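Local coordinates for protein predicted ATPase of the ABC class (Vibrio vulnificus, PDB 5D6A) that probably hydrolyses ATP as an ATPase of the ABC class, and binds the non-hydrolysable ATP analogue AMP-PNP, at residues A75-S80 and F169-T174; G97-I102 and S130-E135. All blocks are in the same frame, centred on the assembly; numbering follows the deposited sequence.

Contact 1 of 2, residues A75-S80 and F169-T174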
loop_
_atom_site.group_PDB
_atom_site.type_symbol
_atom_site.label_atom_id
_atom_site.label_comp_id
_atom_site.label_asym_id
_atom_site.label_seq_id
_atom_site.Cartn_x
_atom_site.Cartn_y
_atom_site.Cartn_z
ATOM N N ALA A 75 -2.726 10.188 -33.450
ATOM C CA ALA A 75 -2.385 11.041 -34.582
ATOM C C ALA A 75 -1.088 10.568 -35.211
ATOM O O ALA A 75 -0.141 10.227 -34.508
ATOM C CB ALA A 75 -2.260 12.487 -34.136
ATOM N N PHE A 76 -1.047 10.561 -36.539
ATOM C CA PHE A 76 0.138 10.117 -37.262
ATOM C C PHE A 76 0.711 11.208 -38.157
ATOM O O PHE A 76 -0.032 11.931 -38.812
ATOM C CB PHE A 76 -0.195 8.880 -38.098
ATOM C CG PHE A 76 0.916 8.455 -39.010
ATOM C CD1 PHE A 76 1.984 7.716 -38.524
ATOM C CD2 PHE A 76 0.895 8.799 -40.356
ATOM C CE1 PHE A 76 3.013 7.328 -39.362
ATOM C CE2 PHE A 76 1.919 8.415 -41.199
ATOM C CZ PHE A 76 2.980 7.676 -40.702
ATOM N N ARG A 77 2.040 11.311 -38.175
ATOM C CA ARG A 77 2.737 12.283 -39.010
ATOM C C ARG A 77 3.958 11.680 -39.685
ATOM O O ARG A 77 4.880 11.235 -39.006
ATOM C CB ARG A 77 3.203 13.482 -38.198
ATOM C CG ARG A 77 2.097 14.306 -37.574
ATOM C CD ARG A 77 2.580 15.735 -37.437
ATOM N NE ARG A 77 2.746 16.349 -38.759
ATOM C CZ ARG A 77 3.297 17.539 -38.989
ATOM N NH1 ARG A 77 3.387 17.995 -40.233
ATOM N NH2 ARG A 77 3.768 18.275 -37.988
ATOM N N ALA A 78 3.972 11.699 -41.018
ATOM C CA ALA A 78 5.092 11.166 -41.793
ATOM C C ALA A 78 6.342 12.016 -41.585
ATOM O O ALA A 78 6.249 13.233 -41.464
ATOM C CB ALA A 78 4.729 11.112 -43.269
ATOM N N TRP A 79 7.506 11.367 -41.559
ATOM C CA TRP A 79 8.788 12.057 -41.332
ATOM C C TRP A 79 9.080 13.235 -42.272
ATOM O O TRP A 79 9.844 14.133 -41.918
ATOM C CB TRP A 79 9.960 11.073 -41.426
ATOM C CG TRP A 79 9.977 10.019 -40.374
ATOM C CD1 TRP A 79 9.625 8.711 -40.517
ATOM C CD2 TRP A 79 10.366 10.184 -39.007
ATOM N NE1 TRP A 79 9.772 8.048 -39.322
ATOM C CE2 TRP A 79 10.226 8.932 -38.379
ATOM C CE3 TRP A 79 10.819 11.272 -38.252
ATOM C CZ2 TRP A 79 10.524 8.734 -37.031
ATOM C CZ3 TRP A 79 11.113 11.075 -36.910
ATOM C CH2 TRP A 79 10.966 9.816 -36.316
ATOM N N SER A 80 8.494 13.224 -43.464
ATOM C CA SER A 80 8.736 14.287 -44.443
ATOM C C SER A 80 8.245 15.661 -43.988
ATOM O O SER A 80 8.882 16.680 -44.269
ATOM C CB SER A 80 8.059 13.940 -45.769
ATOM O OG SER A 80 8.514 12.691 -46.251
ATOM N N PHE A 169 -1.342 21.467 -31.392
ATOM C CA PHE A 169 -0.429 20.777 -30.477
ATOM C C PHE A 169 0.250 19.608 -31.184
ATOM O O PHE A 169 1.429 19.343 -30.954
ATOM C CB PHE A 169 -1.152 20.279 -29.222
ATOM C CG PHE A 169 -2.023 21.316 -28.573
ATOM C CD1 PHE A 169 -1.524 22.580 -28.281
ATOM C CD2 PHE A 169 -3.328 21.014 -28.210
ATOM C CE1 PHE A 169 -2.324 23.536 -27.682
ATOM C CE2 PHE A 169 -4.129 21.962 -27.598
ATOM C CZ PHE A 169 -3.626 23.225 -27.333
ATOM N N ILE A 170 -0.501 18.917 -32.041
ATOM C CA ILE A 170 0.024 17.787 -32.809
ATOM C C ILE A 170 1.126 18.253 -33.758
ATOM O O ILE A 170 2.110 17.542 -33.968
ATOM C CB ILE A 170 -1.090 17.080 -33.615
ATOM C CG1 ILE A 170 -2.078 16.399 -32.663
ATOM C CG2 ILE A 170 -0.496 16.041 -34.557
ATOM C CD1 ILE A 170 -3.322 15.857 -33.337
ATOM N N ARG A 171 0.958 19.445 -34.326
ATOM C CA ARG A 171 1.953 19.999 -35.243
ATOM C C ARG A 171 3.173 20.526 -34.497
ATOM O O ARG A 171 4.288 20.063 -34.721
ATOM C CB ARG A 171 1.349 21.108 -36.113
ATOM C CG ARG A 171 0.322 20.607 -37.115
ATOM C CD ARG A 171 -0.167 21.712 -38.037
ATOM N NE ARG A 171 -1.156 21.212 -38.997
ATOM C CZ ARG A 171 -2.478 21.313 -38.865
ATOM N NH1 ARG A 171 -3.023 21.929 -37.822
ATOM N NH2 ARG A 171 -3.269 20.809 -39.807
ATOM N N ARG A 172 2.951 21.478 -33.599
ATOM C CA ARG A 172 4.045 22.088 -32.835
ATOM C C ARG A 172 4.953 21.079 -32.133
ATOM O O ARG A 172 6.169 21.266 -32.081
ATOM C CB ARG A 172 3.491 23.073 -31.808
ATOM C CG ARG A 172 2.803 24.285 -32.415
ATOM C CD ARG A 172 2.252 25.185 -31.323
ATOM N NE ARG A 172 3.315 25.769 -30.506
ATOM C CZ ARG A 172 3.115 26.455 -29.384
ATOM N NH1 ARG A 172 1.886 26.633 -28.909
ATOM N NH2 ARG A 172 4.154 26.951 -28.719
ATOM N N SER A 173 4.367 20.013 -31.601
ATOM C CA SER A 173 5.144 18.997 -30.892
ATOM C C SER A 173 5.971 18.120 -31.832
ATOM O O SER A 173 6.887 17.435 -31.386
ATOM C CB SER A 173 4.226 18.107 -30.049
ATOM O OG SER A 173 3.367 17.340 -30.873
ATOM N N THR A 174 5.643 18.141 -33.123
ATOM C CA THR A 174 6.352 17.320 -34.112
ATOM C C THR A 174 6.912 18.119 -35.296
ATOM O O THR A 174 6.788 17.702 -36.446
ATOM C CB THR A 174 5.432 16.214 -34.655
ATOM O OG1 THR A 174 4.233 16.808 -35.158
ATOM C CG2 THR A 174 5.075 15.230 -33.555
#
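Ile-170 is the first residue of helix 155-172 within 169-174 to meet strand 71-78, and it presents its branched end to the methyl of Ala-75. The tip of the longer branch leads: its CD1 lies 3.6 Å from Ala-75 CB, while the Ile-170 CG2 branch covers the same methyl from 4.0 Å. A small alanine suits a strand position that the helix approaches so closely, and the isoleucine reaches on to Leu-140 and Phe-142 of strand 137-144. Arg-171 comes next and borders the site of Arg-77 rather than bonding to it. Its CG lies loosely over one face of the Arg-77 guanidinium, and its carbonyl O sits in plane at the edge of that group. The two charges stand 5.7 Å apart from Arg-77 NH1 to Arg-171 NE. The Asp-54 carboxylate, in a salt bridge with Arg-171, probably offsets the charge of that arginine; separately, the backbone O of Asp-54 accepts a bond from Arg-77 NE. This is a helix laid on one face of the antiparallel sheet in the N-terminal region, with strand 71-78 paired to strands 56-61 and 137-144. Ser-173 then turns back on the helix, its OG giving a 2.8 Å bond to Phe-169 O, which also accepts from the Ser-173 amide. At Thr-174 the polar link across the contact is made. The Arg-77 chain bends at chi3 (68°), bringing NH2 to 3.2 Å from Thr-174 OG1 in a fairly straight bond (160° at the hydrogen) that lies near the guanidinium plane. Threonine suits the place because its hydroxyl works both ways, accepting from Arg-77 while donating, in the carbonyl plane, to Ile-170 O.

Contact 2 of 2, residues G97-I102 and S130-E135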
loop_
_atom_site.group_PDB
_atom_site.type_symbol
_atom_site.label_atom_id
_atom_site.label_comp_id
_atom_site.label_asym_id
_atom_site.label_seq_id
_atom_site.Cartn_x
_atom_site.Cartn_y
_atom_site.Cartn_z
ATOM N N GLY A 97 14.721 9.175 -25.920
ATOM C CA GLY A 97 14.592 10.498 -25.318
ATOM C C GLY A 97 13.778 11.432 -26.197
ATOM O O GLY A 97 12.954 12.202 -25.705
ATOM N N ALA A 98 14.019 11.365 -27.506
ATOM C CA ALA A 98 13.295 12.191 -28.463
ATOM C C ALA A 98 11.793 11.964 -28.314
ATOM O O ALA A 98 11.017 12.913 -28.257
ATOM C CB ALA A 98 13.745 11.871 -29.880
ATOM N N ARG A 99 11.393 10.698 -28.241
ATOM C CA ARG A 99 9.984 10.331 -28.071
ATOM C C ARG A 99 9.441 10.867 -26.745
ATOM O O ARG A 99 8.291 11.305 -26.662
ATOM C CB ARG A 99 9.829 8.814 -28.115
ATOM C CG ARG A 99 10.122 8.184 -29.466
ATOM C CD ARG A 99 10.417 6.701 -29.308
ATOM N NE ARG A 99 9.348 6.008 -28.595
ATOM C CZ ARG A 99 9.450 4.786 -28.079
ATOM N NH1 ARG A 99 10.587 4.103 -28.170
ATOM N NH2 ARG A 99 8.412 4.252 -27.448
ATOM N N ASP A 100 10.277 10.814 -25.709
ATOM C CA ASP A 100 9.904 11.306 -24.389
ATOM C C ASP A 100 9.758 12.822 -24.423
ATOM O O ASP A 100 8.786 13.373 -23.911
ATOM C CB ASP A 100 10.970 10.930 -23.360
ATOM C CG ASP A 100 10.624 11.404 -21.959
ATOM O OD1 ASP A 100 9.579 10.981 -21.424
ATOM O OD2 ASP A 100 11.418 12.176 -21.380
ATOM N N PHE A 101 10.734 13.488 -25.032
ATOM C CA PHE A 101 10.737 14.943 -25.128
ATOM C C PHE A 101 9.513 15.443 -25.897
ATOM O O PHE A 101 8.911 16.450 -25.524
ATOM C CB PHE A 101 12.029 15.427 -25.796
ATOM C CG PHE A 101 12.192 16.924 -25.796
ATOM C CD1 PHE A 101 12.815 17.566 -24.735
ATOM C CD2 PHE A 101 11.725 17.689 -26.853
ATOM C CE1 PHE A 101 12.968 18.941 -24.730
ATOM C CE2 PHE A 101 11.873 19.061 -26.853
ATOM C CZ PHE A 101 12.495 19.690 -25.791
ATOM N N ILE A 102 9.151 14.735 -26.965
ATOM C CA ILE A 102 7.984 15.092 -27.781
ATOM C C ILE A 102 6.682 14.987 -26.975
ATOM O O ILE A 102 5.790 15.821 -27.119
ATOM C CB ILE A 102 7.912 14.226 -29.057
ATOM C CG1 ILE A 102 9.013 14.655 -30.032
ATOM C CG2 ILE A 102 6.560 14.370 -29.741
ATOM C CD1 ILE A 102 9.169 13.746 -31.231
ATOM N N SER A 130 2.871 6.548 -25.721
ATOM C CA SER A 130 2.335 7.899 -25.875
ATOM C C SER A 130 2.932 8.549 -27.125
ATOM O O SER A 130 2.282 9.360 -27.781
ATOM C CB SER A 130 2.603 8.740 -24.625
ATOM O OG SER A 130 3.983 8.766 -24.318
ATOM N N VAL A 131 4.176 8.185 -27.441
ATOM C CA VAL A 131 4.860 8.670 -28.637
ATOM C C VAL A 131 5.694 7.519 -29.211
ATOM O O VAL A 131 6.619 7.029 -28.560
ATOM C CB VAL A 131 5.770 9.878 -28.346
ATOM C CG1 VAL A 131 6.505 10.309 -29.611
ATOM C CG2 VAL A 131 4.957 11.035 -27.789
ATOM N N LEU A 132 5.363 7.095 -30.427
ATOM C CA LEU A 132 6.054 5.990 -31.084
ATOM C C LEU A 132 6.655 6.379 -32.428
ATOM O O LEU A 132 6.084 7.198 -33.151
ATOM C CB LEU A 132 5.063 4.850 -31.329
ATOM C CG LEU A 132 4.442 4.184 -30.105
ATOM C CD1 LEU A 132 3.311 3.258 -30.526
ATOM C CD2 LEU A 132 5.502 3.434 -29.314
ATOM N N PHE A 133 7.808 5.790 -32.754
ATOM C CA PHE A 133 8.443 6.000 -34.058
ATOM C C PHE A 133 8.323 4.732 -34.885
ATOM O O PHE A 133 8.324 3.625 -34.353
ATOM C CB PHE A 133 9.939 6.358 -33.980
ATOM C CG PHE A 133 10.243 7.693 -33.355
ATOM C CD1 PHE A 133 9.394 8.779 -33.511
ATOM C CD2 PHE A 133 11.457 7.894 -32.714
ATOM C CE1 PHE A 133 9.709 10.009 -32.955
ATOM C CE2 PHE A 133 11.782 9.127 -32.171
ATOM C CZ PHE A 133 10.905 10.183 -32.288
ATOM N N THR A 134 8.224 4.914 -36.196
ATOM C CA THR A 134 8.153 3.814 -37.148
ATOM C C THR A 134 8.983 4.249 -38.345
ATOM O O THR A 134 9.647 5.283 -38.294
ATOM C CB THR A 134 6.705 3.529 -37.597
ATOM O OG1 THR A 134 6.199 4.643 -38.343
ATOM C CG2 THR A 134 5.807 3.273 -36.395
ATOM N N GLU A 135 8.959 3.470 -39.416
ATOM C CA GLU A 135 9.686 3.846 -40.622
ATOM C C GLU A 135 8.892 4.916 -41.372
ATOM O O GLU A 135 9.473 5.783 -42.027
ATOM C CB GLU A 135 9.932 2.628 -41.519
ATOM C CG GLU A 135 10.816 1.556 -40.889
ATOM C CD GLU A 135 12.229 2.039 -40.596
ATOM O OE1 GLU A 135 12.872 1.474 -39.683
ATOM O OE2 GLU A 135 12.696 2.988 -41.268
#
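Arg-99 and Phe-133 lie alongside each other, running opposite ways, the aliphatic part of the arginine lying over one face of the ring. The group that touches is the CG methylene, 3.5 Å from the centroid of the Phe-133 ring and 19° off its normal, a CH-pi contact displaced toward the rim. Further out the chain bends at chi3 (54°); the guanidinium plane is steeply inclined to the ring, and the methylene makes the contact with its face. The bend lets NE donate to Val-131 O at 2.9 Å, a nearly straight bond with the acceptor at the guanidinium edge, close to its plane. Arg-99 NH2 passes 3.6 Å from Leu-132 CD2 and is held chiefly from outside the two segments, by Ser-128 O and by a salt bridge to Asp-127. An arginine suits this place, since its long aliphatic chain can cover a ring while its end still reaches backbone and carboxylate. The edge of Phe-133 is met by apolar groups of the helix: Ala-98 CB lies 4.1 Å from its CE2, and Ile-102, pointing head-on against the phenylalanine, brings CD1 to 4.1 Å from Phe-133 CZ. Ile-102 also lies roughly perpendicular to Val-131, its CG2 lying 4.1 Å from Val-131 CG1. That compact, beta-branched valine points at the helix and rests against the backbone O of Arg-99, with its CB at 3.4 Å. The short strand 131-133 is one arm of a beta hairpin with strand 137-144, and residues 97-102 of helix 92-109 run at 143° to strand 131-133, nearer antiparallel than perpendicular, a helix packed on one face of an antiparallel sheet in an alpha+beta arrangement.

From the N terminus, strand 71-78 enters first and leads through Trp-79 into the connection to helix 92-109. The chain then reaches the short strand 131-133, where contact 2 closes the inner loop against helix 92-109. It turns back through strand 137-144 and runs along helix 155-172, whose C-terminal end returns to strand 71-78 and closes the outer loop at contact 1. Contact 2 is therefore nested within contact 1. Their centres lie 11 Å apart, and they meet where Trp-79 packs on Phe-133, its NE1 probably bonding to Thr-134 O. Strand 137-144 pairs with both strands, and Leu-140 is touched from both helices, tying these two helices to one sheet.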